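PDB 4C65: ochratoxinase from Aspergillus niger, which is a zinc-dependent amidohydrolase that acts as a carboxypeptidase, releasing C-terminal aromatic residues and splitting the mycotoxin ochratoxin A into ochratoxin alpha and L-phenylalanine. Local coordinates for residues A142-A147 / F220-P225; G209-R214 / H245-A250. All blocks are in the same frame, centred on the assembly; numbering follows the deposited sequence.

How the contacts relate
Contacts 1 and 2 lie side by side near the zinc site, their centres 11 Å apart. Residues 209-214 and 220-225 both belong to the long loop between strand 203-206 and helix 225-237; its later part, 220-225, meets 142-147 and its earlier part, 209-214, meets 245-250. The two contacts touch where Gln222 NE2 packs 3.4 Å from Gly209 CA. Two residues outside the segments also connect them: Asp216 takes hydrogen bonds from Gln222 NE2 and Gly210 N, while His149 bonds Gln222 OE1 through its backbone N and stacks its ring on His245. Contact 2 contains the zinc ligand His245; the side chains of Gln222 and His245 are about 6 Å apart at their nearest atoms.

Contact 1 (A142-A147 / F220-P225); sequences ALSQTA and FAQFSP
The Phe223 ring is wedged against the chain of 142-147. Over one face lies Gln145 CB, 4.0 Å above the plane and shifted toward the rim; at the edge, near the ring plane, Leu143 O lies 3.6 Å from Phe223 CE2. Phe223 CZ meets the Ser144 carbonyl carbon obliquely, 3.4 Å from Ser144 C. The Gln145 side chain runs on past the ring to the backbone of Phe223. Its CG sits between the backbone N and the carbonyl carbon (chi1 56°), which sends the otherwise extended chain alongside Phe223 until OE1 accepts the Phe223 N-H at 2.8 Å, nearly straight at 170° and on a lone pair in the carbonyl plane. The other end of this amide, Gln145 NE2, donates to Thr146 O at 2.8 Å, close to the amide plane, and these two bonds fix its rotation. A water joins the segments a second time, accepting from Gln145 N and donating to Gln222 OE1. Gln145 rests on Arg193 of a neighbouring subunit, and just after Phe223 the chain enters helix 225-237, with Ser224 at its N-cap. The contact thus joins strand 142-144 to the loop leading from strand 203-206 into that helix, in the TIM-barrel domain beside the zinc site. Strand 142-144 hydrogen-bonds through its backbone to strands 179-181 and 203-206, while Leu143 and Phe223 both pack on helix 185-198.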
loop_
_atom_site.group_PDB
_atom_site.type_symbol
_atom_site.label_atom_id
_atom_site.label_comp_id
_atom_site.label_asym_id
_atom_site.label_seq_id
_atom_site.Cartn_x
_atom_site.Cartn_y
_atom_site.Cartn_z
ATOM N N ALA A 142 15.760 5.491 -19.744
ATOM C CA ALA A 142 15.344 6.651 -20.532
ATOM C C ALA A 142 14.231 7.309 -19.739
ATOM O O ALA A 142 13.365 6.603 -19.197
ATOM C CB ALA A 142 14.835 6.224 -21.901
ATOM N N LEU A 143 14.269 8.635 -19.644
ATOM C CA LEU A 143 13.225 9.360 -18.963
ATOM C C LEU A 143 12.119 9.783 -19.932
ATOM O O LEU A 143 12.388 10.322 -20.992
ATOM C CB LEU A 143 13.778 10.593 -18.270
ATOM C CG LEU A 143 14.977 10.481 -17.338
ATOM C CD1 LEU A 143 15.081 11.743 -16.498
ATOM C CD2 LEU A 143 14.897 9.275 -16.429
ATOM N N SER A 144 10.871 9.565 -19.531
ATOM C CA SER A 144 9.717 9.889 -20.334
ATOM C C SER A 144 8.594 10.425 -19.478
ATOM O O SER A 144 8.465 10.089 -18.305
ATOM C CB SER A 144 9.240 8.648 -21.053
ATOM O OG SER A 144 8.120 8.903 -21.871
ATOM N N GLN A 145 7.788 11.298 -20.054
ATOM C CA GLN A 145 6.533 11.683 -19.434
ATOM C C GLN A 145 5.540 10.532 -19.588
ATOM O O GLN A 145 5.704 9.688 -20.454
ATOM C CB GLN A 145 5.976 12.961 -20.081
ATOM C CG GLN A 145 5.779 12.857 -21.585
ATOM C CD GLN A 145 4.838 13.884 -22.099
ATOM O OE1 GLN A 145 5.239 14.991 -22.457
ATOM N NE2 GLN A 145 3.565 13.540 -22.145
ATOM N N THR A 146 4.506 10.539 -18.751
ATOM C CA THR A 146 3.328 9.737 -18.995
ATOM C C THR A 146 2.810 10.066 -20.385
ATOM O O THR A 146 2.772 11.225 -20.794
ATOM C CB THR A 146 2.242 10.020 -17.943
ATOM O OG1 THR A 146 2.676 9.523 -16.682
ATOM C CG2 THR A 146 0.928 9.350 -18.301
ATOM N N ALA A 147 2.449 9.020 -21.128
ATOM C CA ALA A 147 2.032 9.181 -22.551
ATOM C C ALA A 147 3.157 9.679 -23.460
ATOM O O ALA A 147 2.919 10.206 -24.536
ATOM C CB ALA A 147 0.813 10.101 -22.669
ATOM N N PHE A 220 5.468 16.244 -32.267
ATOM C CA PHE A 220 5.160 17.001 -31.063
ATOM C C PHE A 220 6.233 16.817 -30.005
ATOM O O PHE A 220 6.795 15.736 -29.839
ATOM C CB PHE A 220 3.804 16.599 -30.460
ATOM C CG PHE A 220 2.645 16.701 -31.400
ATOM C CD1 PHE A 220 2.653 17.586 -32.479
ATOM C CD2 PHE A 220 1.504 15.911 -31.189
ATOM C CE1 PHE A 220 1.585 17.641 -33.329
ATOM C CE2 PHE A 220 0.429 15.973 -32.041
ATOM C CZ PHE A 220 0.467 16.846 -33.112
ATOM N N ALA A 221 6.520 17.897 -29.300
ATOM C CA ALA A 221 7.522 17.903 -28.248
ATOM C C ALA A 221 6.991 17.143 -27.055
ATOM O O ALA A 221 5.785 16.985 -26.913
ATOM C CB ALA A 221 7.853 19.340 -27.844
ATOM N N GLN A 222 7.897 16.648 -26.219
ATOM C CA GLN A 222 7.528 15.917 -24.992
ATOM C C GLN A 222 8.319 16.435 -23.809
ATOM O O GLN A 222 9.474 16.843 -23.968
ATOM C CB GLN A 222 7.761 14.425 -25.158
ATOM C CG GLN A 222 6.707 13.742 -25.997
ATOM C CD GLN A 222 6.855 12.246 -26.021
ATOM O OE1 GLN A 222 7.713 11.657 -25.354
ATOM N NE2 GLN A 222 6.052 11.619 -26.849
ATOM N N PHE A 223 7.682 16.387 -22.631
ATOM C CA PHE A 223 8.089 17.138 -21.431
ATOM C C PHE A 223 7.857 18.631 -21.669
ATOM O O PHE A 223 7.885 19.099 -22.791
ATOM C CB PHE A 223 9.558 16.891 -21.051
ATOM C CG PHE A 223 9.798 15.595 -20.308
ATOM C CD1 PHE A 223 9.201 15.370 -19.082
ATOM C CD2 PHE A 223 10.680 14.637 -20.806
ATOM C CE1 PHE A 223 9.452 14.203 -18.383
ATOM C CE2 PHE A 223 10.920 13.468 -20.118
ATOM C CZ PHE A 223 10.300 13.254 -18.917
ATOM N N SER A 224 7.614 19.365 -20.594
ATOM C CA SER A 224 7.554 20.803 -20.634
ATOM C C SER A 224 8.975 21.340 -20.682
ATOM O O SER A 224 9.884 20.686 -20.208
ATOM C CB SER A 224 6.866 21.340 -19.376
ATOM O OG SER A 224 7.630 21.082 -18.223
ATOM N N PRO A 225 9.148 22.573 -21.179
ATOM C CA PRO A 225 10.444 23.242 -21.041
ATOM C C PRO A 225 10.921 23.336 -19.587
ATOM O O PRO A 225 12.105 23.228 -19.348
ATOM C CB PRO A 225 10.191 24.645 -21.628
ATOM C CG PRO A 225 9.059 24.465 -22.576
ATOM C CD PRO A 225 8.192 23.373 -21.966
HETATM O O HOH W 1 8.773 12.048 -22.651
#

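Contact 2 (G209-R214 / H245-A250); sequences GGVMSR and HVHGKA
His245 NE2 donates to Gly209 O at 3.0 Å, the hydrogen bond that joins these two segments. The carbonyl oxygen lies in the plane of the imidazole, 5° out of it, whereas the donor stands well above the carbonyl plane and misses the lone pairs. The same oxygen meets the in-plane edge of a second ring, with His247 CD2 3.4 Å away. Beyond it, Val211 CB approaches His247 NE2 at 3.7 Å, the valine slanting across the end of the imidazole. His245 extends its ring toward the loop because CG is anti to the backbone N (chi1 166°). With NE2 engaged as a donor, ND1 is the ring nitrogen remaining for a metal, consistent with the role of His245 as a zinc ligand. Further out, His265 stacks on His247, and His247 ND1 is hydrogen-bonded to Ser267 OG. Val211 packs on Leu313 of helix 304-327. His245 lies near the C-terminal end of strand 242-246, next to the zinc ligands His265 and Lys204. Metal ligands at the C-terminal ends of barrel strands, with loops closing over them, are a hallmark of the amidohydrolase TIM barrel.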
loop_
_atom_site.group_PDB
_atom_site.type_symbol
_atom_site.label_atom_id
_atom_site.label_comp_id
_atom_site.label_asym_id
_atom_site.label_seq_id
_atom_site.Cartn_x
_atom_site.Cartn_y
_atom_site.Cartn_z
ATOM N N GLY A 209 7.729 12.518 -29.745
ATOM C CA GLY A 209 7.112 11.246 -30.012
ATOM C C GLY A 209 8.020 10.277 -30.734
ATOM O O GLY A 209 9.098 10.633 -31.197
ATOM N N GLY A 210 7.549 9.038 -30.831
ATOM C CA GLY A 210 8.277 7.963 -31.457
ATOM C C GLY A 210 8.123 7.993 -32.955
ATOM O O GLY A 210 7.155 8.554 -33.479
ATOM N N VAL A 211 9.088 7.359 -33.632
ATOM C CA VAL A 211 9.198 7.367 -35.103
ATOM C C VAL A 211 7.952 6.765 -35.770
ATOM O O VAL A 211 7.487 7.277 -36.795
ATOM C CB VAL A 211 10.523 6.702 -35.599
ATOM C CG1 VAL A 211 10.552 5.180 -35.386
ATOM C CG2 VAL A 211 10.787 7.037 -37.060
ATOM N N MET A 212 7.413 5.697 -35.172
ATOM C CA MET A 212 6.144 5.100 -35.574
ATOM C C MET A 212 5.059 6.121 -35.034
ATOM O O MET A 212 5.015 6.498 -33.838
ATOM C CB MET A 212 5.988 3.681 -34.980
ATOM C CG MET A 212 5.588 2.492 -35.903
ATOM S SD MET A 212 6.251 2.344 -37.564
ATOM C CE MET A 212 7.981 2.115 -37.239
ATOM N N SER A 213 4.234 6.661 -35.922
ATOM C CA SER A 213 3.267 7.741 -35.542
ATOM C C SER A 213 1.939 7.154 -35.032
ATOM O O SER A 213 0.868 7.655 -35.345
ATOM C CB SER A 213 3.086 8.706 -36.735
ATOM O OG SER A 213 2.433 9.920 -36.389
ATOM N N ARG A 214 2.053 6.116 -34.202
ATOM C CA ARG A 214 0.936 5.289 -33.784
ATOM C C ARG A 214 0.243 5.779 -32.493
ATOM O O ARG A 214 -0.974 6.015 -32.475
ATOM C CB ARG A 214 1.434 3.830 -33.601
ATOM C CG ARG A 214 2.361 3.151 -34.628
ATOM C CD ARG A 214 2.010 3.463 -36.083
ATOM N NE ARG A 214 0.581 3.501 -36.349
ATOM C CZ ARG A 214 -0.263 2.477 -36.435
ATOM N NH1 ARG A 214 0.139 1.226 -36.282
ATOM N NH2 ARG A 214 -1.546 2.719 -36.696
ATOM N N HIS A 245 16.128 12.275 -27.376
ATOM C CA HIS A 245 15.386 11.718 -28.492
ATOM C C HIS A 245 14.496 12.807 -29.070
ATOM O O HIS A 245 13.557 13.256 -28.419
ATOM C CB HIS A 245 14.577 10.524 -27.997
ATOM C CG HIS A 245 13.525 10.044 -28.939
ATOM N ND1 HIS A 245 13.650 8.861 -29.627
ATOM C CD2 HIS A 245 12.292 10.525 -29.239
ATOM C CE1 HIS A 245 12.565 8.656 -30.354
ATOM N NE2 HIS A 245 11.718 9.646 -30.128
ATOM N N VAL A 246 14.799 13.245 -30.292
ATOM C CA VAL A 246 13.997 14.273 -30.994
ATOM C C VAL A 246 13.776 13.975 -32.477
ATOM O O VAL A 246 14.703 13.599 -33.203
ATOM C CB VAL A 246 14.631 15.680 -30.872
ATOM C CG1 VAL A 246 14.462 16.224 -29.467
ATOM C CG2 VAL A 246 16.103 15.662 -31.246
ATOM N N HIS A 247 12.551 14.157 -32.935
ATOM C CA HIS A 247 12.252 14.051 -34.354
ATOM C C HIS A 247 11.777 15.407 -34.850
ATOM O O HIS A 247 12.511 16.108 -35.563
ATOM C CB HIS A 247 11.200 12.959 -34.615
ATOM C CG HIS A 247 11.734 11.564 -34.483
ATOM N ND1 HIS A 247 12.651 11.031 -35.366
ATOM C CD2 HIS A 247 11.497 10.599 -33.569
ATOM C CE1 HIS A 247 12.961 9.804 -34.995
ATOM N NE2 HIS A 247 12.269 9.514 -33.911
ATOM N N GLY A 248 10.566 15.790 -34.466
ATOM C CA GLY A 248 9.997 17.047 -34.923
ATOM C C GLY A 248 10.797 18.242 -34.448
ATOM O O GLY A 248 11.436 18.191 -33.402
ATOM N N LYS A 249 10.731 19.336 -35.209
ATOM C CA LYS A 249 11.443 20.557 -34.851
ATOM C C LYS A 249 11.032 21.131 -33.470
ATOM O O LYS A 249 11.891 21.611 -32.719
ATOM C CB LYS A 249 11.266 21.616 -35.931
ATOM C CG LYS A 249 12.287 22.719 -35.795
ATOM C CD LYS A 249 12.338 23.647 -36.986
ATOM C CE LYS A 249 13.141 24.883 -36.602
ATOM N NZ LYS A 249 13.332 25.772 -37.765
ATOM N N ALA A 250 9.746 21.064 -33.126
ATOM C CA ALA A 250 9.280 21.498 -31.781
ATOM C C ALA A 250 10.129 20.851 -30.672
ATOM O O ALA A 250 10.603 21.535 -29.759
ATOM C CB ALA A 250 7.811 21.168 -31.578
#